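Local coordinates for 2-oxoglutarate (2OG) and Fe(II)-dependent oxygenase superfamily protein (Arabidopsis thaliana, PDB 6KWA) that probably catalyses the 2-oxoglutarate-dependent oxidation of the plant hormone indole-3-acetic acid to inactive 2-oxoindole-3-acetic acid, as part of auxin catabolism, at residues Ser147-Asn152 / Tyr239-Phe244; Phe174-Gln179 / Ala208-Asp213. One frame throughout, in Å; residues are numbered along the deposited sequence.

Interaction 1. Residues Ser147-Asn152 / Tyr239-Phe244; sequences SQFRIN and YSIASF
Asn152 and Ser240 meet three times: two backbone bonds make them an antiparallel hydrogen-bonded pair, and Asn152 ND2 donates to Ser240 OG at 2.9 Å, with OG tilted somewhat out of the amide plane. With CG placed beside its own backbone N (chi1 -48°), the amide of Asn152 turns ND2 to the neighbouring strand, while OD1 is hydrogen-bonded to Tyr81. The hydroxyl of Ser240 sits between N and C of its own residue, from where it meets that amide. An alanine in place of Asn152 has no amide to offer Ser240 OG or Tyr81, and both hydroxyls would probably be less firmly placed, Tyr81 keeping a weak bond from Arg150 NE. Arg150 with Ala242 and Gln148 with Phe244 continue the hydrogen-bonded pairing; Ala242 N to Arg150 O (2.8 Å) is nearly straight at 169°. On the face of Phe149, Ile151 and Ile241 the packing is tight and buried: Ile241 CG2 lies 3.5 Å from Phe149 CE1, obliquely to the ring, and 4.0 Å from Ile151 CG2, with Met112 and Tyr115 of helix 106-133 closing over this side. The other face is more open towards its Gln148 end, where Gln148 and Phe244 are partly exposed and Gln148 CB stays 4.3 Å from Phe244 CB. There the Phe244 ring takes Arg150 CB at its edge, 3.9 Å from CE2, whereas the guanidinium group runs on to Gly70 O. The strand axes, 4.7 Å apart and nearly antiparallel, fit neighbouring strands of the double-stranded beta-helix of 2-oxoglutarate oxygenases; Asn152 and Ser240 are 2-oxoglutarate-binding residues, so their pairing belongs to the cosubstrate pocket.

Interaction 2. Residues Phe174-Gln179 / Ala208-Asp213; sequences FLTILQ and AINLGD
With chi1 at 73°, Asn210 CG stands between its own N and carbonyl carbon, and Thr176 keeps CG2 anti to N and OG1 anti to C (chi1 -60°); the two side chains thus run alongside each other, Asn210 OD1 3.3 Å from Thr176 CB. Both polar ends reach Asp171, a ligand of the bound magnesium: Asn210 ND2 and Thr176 OG1 each hydrogen-bond its OD2, a second shell that is likely to hold the metal ligand in position. Asn210 ND2 also donates to Leu211 O (3.0 Å), approaching from above that carbonyl's plane. The strands are antiparallel neighbours in the double-stranded beta-helix, with axes 4.8 Å apart, and Thr176 N to Asn210 O (2.8 Å) is one of the bonds joining them. On the reverse face, Ile209 CD1 lies beside Ile177 CG1 at 3.9 Å, while Ile209 CG2 meets Leu175 CG obliquely; Leu122 and Leu126 of helix 106-133 pack on this apolar side. At the far end the backbone N-H of Gly212, the N-cap of helix 213-218, is donated to Phe174 O, N to O 2.9 Å, from well above the carbonyl plane. Phe174 and Leu175 both face Leu245, forming a classic beta bulge.

Strands 237-245 and 175-179 are neighbours, so interactions 1 and 2 are consecutive parts of one sheet, their centres 10 Å apart. Probable backbone bonds join them: Ile241 O to Gln179 N (2.8 Å) and Ser243 O to Ile177 N (2.9 Å). Both contacts are buried, each has a largely apolar face against helix 106-133, and interaction 2 is nested within the loop that interaction 1 closes. On the opposite face of each, the polar groups lie at different parts of the active site. In interaction 1 an amide and a hydroxyl pair directly at the 2-oxoglutarate pocket; in interaction 2 they converge on a metal-binding carboxylate. Phe244 packs against Thr176 where the two contacts meet, close to the magnesium.

Interaction 1. Residues Ser147-Asn152 / Tyr239-Phe244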
loop_
_atom_site.group_PDB
_atom_site.type_symbol
_atom_site.label_atom_id
_atom_site.label_comp_id
_atom_site.label_asym_id
_atom_site.label_seq_id
_atom_site.Cartn_x
_atom_site.Cartn_y
_atom_site.Cartn_z
ATOM N N SER A 147 -5.520 -2.084 -9.538
ATOM C CA SER A 147 -4.953 -1.453 -8.363
ATOM C C SER A 147 -5.894 -0.378 -7.850
ATOM O O SER A 147 -6.818 0.035 -8.542
ATOM C CB SER A 147 -3.581 -0.870 -8.653
ATOM O OG SER A 147 -2.679 -1.906 -8.953
ATOM N N GLN A 148 -5.666 0.022 -6.608
ATOM C CA GLN A 148 -6.487 0.997 -5.914
ATOM C C GLN A 148 -5.601 2.025 -5.229
ATOM O O GLN A 148 -4.589 1.698 -4.615
ATOM C CB GLN A 148 -7.387 0.307 -4.891
ATOM C CG GLN A 148 -8.236 1.226 -4.016
ATOM C CD GLN A 148 -9.179 0.428 -3.131
ATOM O OE1 GLN A 148 -9.343 -0.776 -3.329
ATOM N NE2 GLN A 148 -9.746 1.064 -2.110
ATOM N N PHE A 149 -5.983 3.283 -5.384
ATOM C CA PHE A 149 -5.266 4.395 -4.807
ATOM C C PHE A 149 -6.036 4.894 -3.579
ATOM O O PHE A 149 -7.257 5.014 -3.634
ATOM C CB PHE A 149 -5.119 5.443 -5.890
ATOM C CG PHE A 149 -4.336 6.643 -5.502
ATOM C CD1 PHE A 149 -2.960 6.576 -5.342
ATOM C CD2 PHE A 149 -4.967 7.879 -5.407
ATOM C CE1 PHE A 149 -2.234 7.725 -5.038
ATOM C CE2 PHE A 149 -4.259 9.026 -5.102
ATOM C CZ PHE A 149 -2.885 8.951 -4.910
ATOM N N ARG A 150 -5.345 5.158 -2.472
ATOM C CA ARG A 150 -6.019 5.722 -1.312
ATOM C C ARG A 150 -5.104 6.698 -0.599
ATOM O O ARG A 150 -3.962 6.366 -0.275
ATOM C CB ARG A 150 -6.459 4.622 -0.336
ATOM C CG ARG A 150 -7.503 5.081 0.688
ATOM C CD ARG A 150 -8.459 3.961 1.112
ATOM N NE ARG A 150 -9.540 4.435 1.975
ATOM C CZ ARG A 150 -10.638 5.046 1.518
ATOM N NH1 ARG A 150 -10.771 5.285 0.228
ATOM N NH2 ARG A 150 -11.596 5.450 2.343
ATOM N N ILE A 151 -5.604 7.895 -0.314
ATOM C CA ILE A 151 -4.794 8.862 0.413
ATOM C C ILE A 151 -5.477 9.108 1.735
ATOM O O ILE A 151 -6.709 9.151 1.833
ATOM C CB ILE A 151 -4.607 10.170 -0.353
ATOM C CG1 ILE A 151 -5.946 10.839 -0.657
ATOM C CG2 ILE A 151 -3.856 9.908 -1.656
ATOM C CD1 ILE A 151 -5.814 12.110 -1.503
ATOM N N ASN A 152 -4.669 9.272 2.764
ATOM C CA ASN A 152 -5.177 9.250 4.103
ATOM C C ASN A 152 -4.753 10.490 4.866
ATOM O O ASN A 152 -3.643 10.971 4.660
ATOM C CB ASN A 152 -4.645 7.997 4.807
ATOM C CG ASN A 152 -4.817 6.731 3.953
ATOM O OD1 ASN A 152 -5.931 6.243 3.773
ATOM N ND2 ASN A 152 -3.708 6.208 3.418
ATOM N N TYR A 239 -0.181 12.456 7.051
ATOM C CA TYR A 239 -0.699 12.161 5.724
ATOM C C TYR A 239 0.036 10.970 5.139
ATOM O O TYR A 239 1.243 10.915 5.229
ATOM C CB TYR A 239 -0.522 13.361 4.804
ATOM C CG TYR A 239 -1.257 14.604 5.267
ATOM C CD1 TYR A 239 -2.575 14.839 4.891
ATOM C CD2 TYR A 239 -0.632 15.530 6.097
ATOM C CE1 TYR A 239 -3.246 15.954 5.321
ATOM C CE2 TYR A 239 -1.295 16.668 6.528
ATOM C CZ TYR A 239 -2.599 16.879 6.139
ATOM O OH TYR A 239 -3.274 18.000 6.563
ATOM N N SER A 240 -0.672 10.019 4.546
ATOM C CA SER A 240 -0.010 8.870 3.913
ATOM C C SER A 240 -0.673 8.576 2.583
ATOM O O SER A 240 -1.864 8.898 2.364
ATOM C CB SER A 240 -0.017 7.641 4.818
ATOM O OG SER A 240 -1.288 7.030 4.846
ATOM N N ILE A 241 0.112 8.038 1.663
ATOM C CA ILE A 241 -0.413 7.631 0.373
ATOM C C ILE A 241 -0.238 6.131 0.211
ATOM O O ILE A 241 0.907 5.645 0.263
ATOM C CB ILE A 241 0.319 8.327 -0.774
ATOM C CG1 ILE A 241 0.407 9.830 -0.511
ATOM C CG2 ILE A 241 -0.334 7.973 -2.065
ATOM C CD1 ILE A 241 1.569 10.529 -1.258
ATOM N N ALA A 242 -1.334 5.401 -0.020
ATOM C CA ALA A 242 -1.251 3.936 -0.170
ATOM C C ALA A 242 -1.721 3.516 -1.543
ATOM O O ALA A 242 -2.723 4.037 -2.061
ATOM C CB ALA A 242 -2.075 3.226 0.903
ATOM N N SER A 243 -0.969 2.607 -2.167
ATOM C CA SER A 243 -1.372 2.062 -3.458
ATOM C C SER A 243 -1.486 0.559 -3.344
ATOM O O SER A 243 -0.517 -0.100 -3.036
ATOM C CB SER A 243 -0.387 2.433 -4.551
ATOM O OG SER A 243 -0.118 3.821 -4.532
ATOM N N PHE A 244 -2.680 0.031 -3.573
ATOM C CA PHE A 244 -2.958 -1.385 -3.359
ATOM C C PHE A 244 -3.027 -2.149 -4.667
ATOM O O PHE A 244 -3.857 -1.850 -5.505
ATOM C CB PHE A 244 -4.285 -1.590 -2.635
ATOM C CG PHE A 244 -4.399 -0.881 -1.320
ATOM C CD1 PHE A 244 -3.886 -1.452 -0.167
ATOM C CD2 PHE A 244 -5.084 0.323 -1.220
ATOM C CE1 PHE A 244 -4.020 -0.817 1.052
ATOM C CE2 PHE A 244 -5.226 0.960 0.005
ATOM C CZ PHE A 244 -4.695 0.393 1.133
#

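Interaction 2. Residues Phe174-Gln179 / Ala208-Asp213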
loop_
_atom_site.group_PDB
_atom_site.type_symbol
_atom_site.label_atom_id
_atom_site.label_comp_id
_atom_site.label_asym_id
_atom_site.label_seq_id
_atom_site.Cartn_x
_atom_site.Cartn_y
_atom_site.Cartn_z
ATOM N N PHE A 174 -3.141 -7.925 -2.643
ATOM C CA PHE A 174 -1.939 -8.722 -2.814
ATOM C C PHE A 174 -0.746 -8.015 -2.175
ATOM O O PHE A 174 -0.059 -8.559 -1.303
ATOM C CB PHE A 174 -1.700 -8.984 -4.309
ATOM C CG PHE A 174 -0.539 -9.872 -4.582
ATOM C CD1 PHE A 174 -0.679 -11.251 -4.565
ATOM C CD2 PHE A 174 0.709 -9.326 -4.879
ATOM C CE1 PHE A 174 0.410 -12.071 -4.834
ATOM C CE2 PHE A 174 1.797 -10.149 -5.144
ATOM C CZ PHE A 174 1.642 -11.531 -5.105
ATOM N N LEU A 175 -0.529 -6.783 -2.602
ATOM C CA LEU A 175 0.630 -6.023 -2.184
ATOM C C LEU A 175 0.290 -4.546 -1.987
ATOM O O LEU A 175 -0.428 -3.983 -2.779
ATOM C CB LEU A 175 1.683 -6.213 -3.277
ATOM C CG LEU A 175 3.001 -5.510 -3.493
ATOM C CD1 LEU A 175 3.729 -6.352 -4.537
ATOM C CD2 LEU A 175 2.751 -4.107 -4.040
ATOM N N THR A 176 0.869 -3.897 -0.985
ATOM C CA THR A 176 0.570 -2.488 -0.752
ATOM C C THR A 176 1.853 -1.654 -0.752
ATOM O O THR A 176 2.837 -2.042 -0.147
ATOM C CB THR A 176 -0.173 -2.286 0.587
ATOM O OG1 THR A 176 -1.404 -3.018 0.559
ATOM C CG2 THR A 176 -0.462 -0.797 0.829
ATOM N N ILE A 177 1.846 -0.519 -1.448
ATOM C CA ILE A 177 2.995 0.393 -1.413
ATOM C C ILE A 177 2.616 1.637 -0.623
ATOM O O ILE A 177 1.688 2.348 -0.986
ATOM C CB ILE A 177 3.470 0.769 -2.838
ATOM C CG1 ILE A 177 3.835 -0.515 -3.594
ATOM C CG2 ILE A 177 4.639 1.765 -2.786
ATOM C CD1 ILE A 177 4.405 -0.329 -4.927
ATOM N N LEU A 178 3.316 1.889 0.482
ATOM C CA LEU A 178 2.919 2.999 1.340
ATOM C C LEU A 178 3.984 4.089 1.328
ATOM O O LEU A 178 5.129 3.846 1.704
ATOM C CB LEU A 178 2.676 2.509 2.790
ATOM C CG LEU A 178 2.261 3.599 3.804
ATOM C CD1 LEU A 178 0.790 3.988 3.610
ATOM C CD2 LEU A 178 2.478 3.154 5.231
ATOM N N GLN A 179 3.595 5.291 0.916
ATOM C CA GLN A 179 4.421 6.480 1.120
ATOM C C GLN A 179 3.934 7.090 2.428
ATOM O O GLN A 179 2.847 7.661 2.486
ATOM C CB GLN A 179 4.301 7.472 -0.057
ATOM C CG GLN A 179 5.141 8.759 0.095
ATOM C CD GLN A 179 4.953 9.743 -1.058
ATOM O OE1 GLN A 179 4.661 9.348 -2.176
ATOM N NE2 GLN A 179 5.080 11.033 -0.770
ATOM N N ALA A 208 7.306 1.840 2.017
ATOM C CA ALA A 208 7.061 0.645 2.814
ATOM C C ALA A 208 6.197 -0.325 2.012
ATOM O O ALA A 208 5.146 0.046 1.488
ATOM C CB ALA A 208 6.382 1.019 4.119
ATOM N N ILE A 209 6.637 -1.567 1.911
ATOM C CA ILE A 209 5.879 -2.551 1.159
ATOM C C ILE A 209 5.329 -3.513 2.154
ATOM O O ILE A 209 6.034 -3.911 3.062
ATOM C CB ILE A 209 6.748 -3.327 0.153
ATOM C CG1 ILE A 209 7.676 -2.384 -0.602
ATOM C CG2 ILE A 209 5.882 -4.131 -0.790
ATOM C CD1 ILE A 209 6.976 -1.388 -1.423
ATOM N N ASN A 210 4.088 -3.925 1.986
ATOM C CA ASN A 210 3.629 -5.020 2.806
ATOM C C ASN A 210 2.719 -5.881 1.983
ATOM O O ASN A 210 2.144 -5.429 0.991
ATOM C CB ASN A 210 2.906 -4.533 4.057
ATOM C CG ASN A 210 1.566 -3.995 3.743
ATOM O OD1 ASN A 210 1.425 -2.806 3.485
ATOM N ND2 ASN A 210 0.564 -4.872 3.682
ATOM N N LEU A 211 2.599 -7.137 2.383
ATOM C CA LEU A 211 1.795 -8.076 1.620
ATOM C C LEU A 211 0.441 -8.202 2.311
ATOM O O LEU A 211 0.331 -7.870 3.487
ATOM C CB LEU A 211 2.529 -9.422 1.511
ATOM C CG LEU A 211 3.731 -9.378 0.555
ATOM C CD1 LEU A 211 4.964 -8.687 1.144
ATOM C CD2 LEU A 211 4.076 -10.778 0.117
ATOM N N GLY A 212 -0.595 -8.599 1.574
ATOM C CA GLY A 212 -1.928 -8.728 2.142
ATOM C C GLY A 212 -2.537 -10.121 1.977
ATOM O O GLY A 212 -1.867 -11.076 1.531
ATOM N N ASP A 213 -3.818 -10.238 2.320
ATOM C CA ASP A 213 -4.532 -11.527 2.295
ATOM C C ASP A 213 -4.433 -12.253 0.953
ATOM O O ASP A 213 -4.278 -13.462 0.909
ATOM C CB ASP A 213 -6.006 -11.312 2.658
ATOM C CG ASP A 213 -6.213 -10.873 4.129
ATOM O OD1 ASP A 213 -5.322 -11.107 4.997
ATOM O OD2 ASP A 213 -7.285 -10.274 4.404
#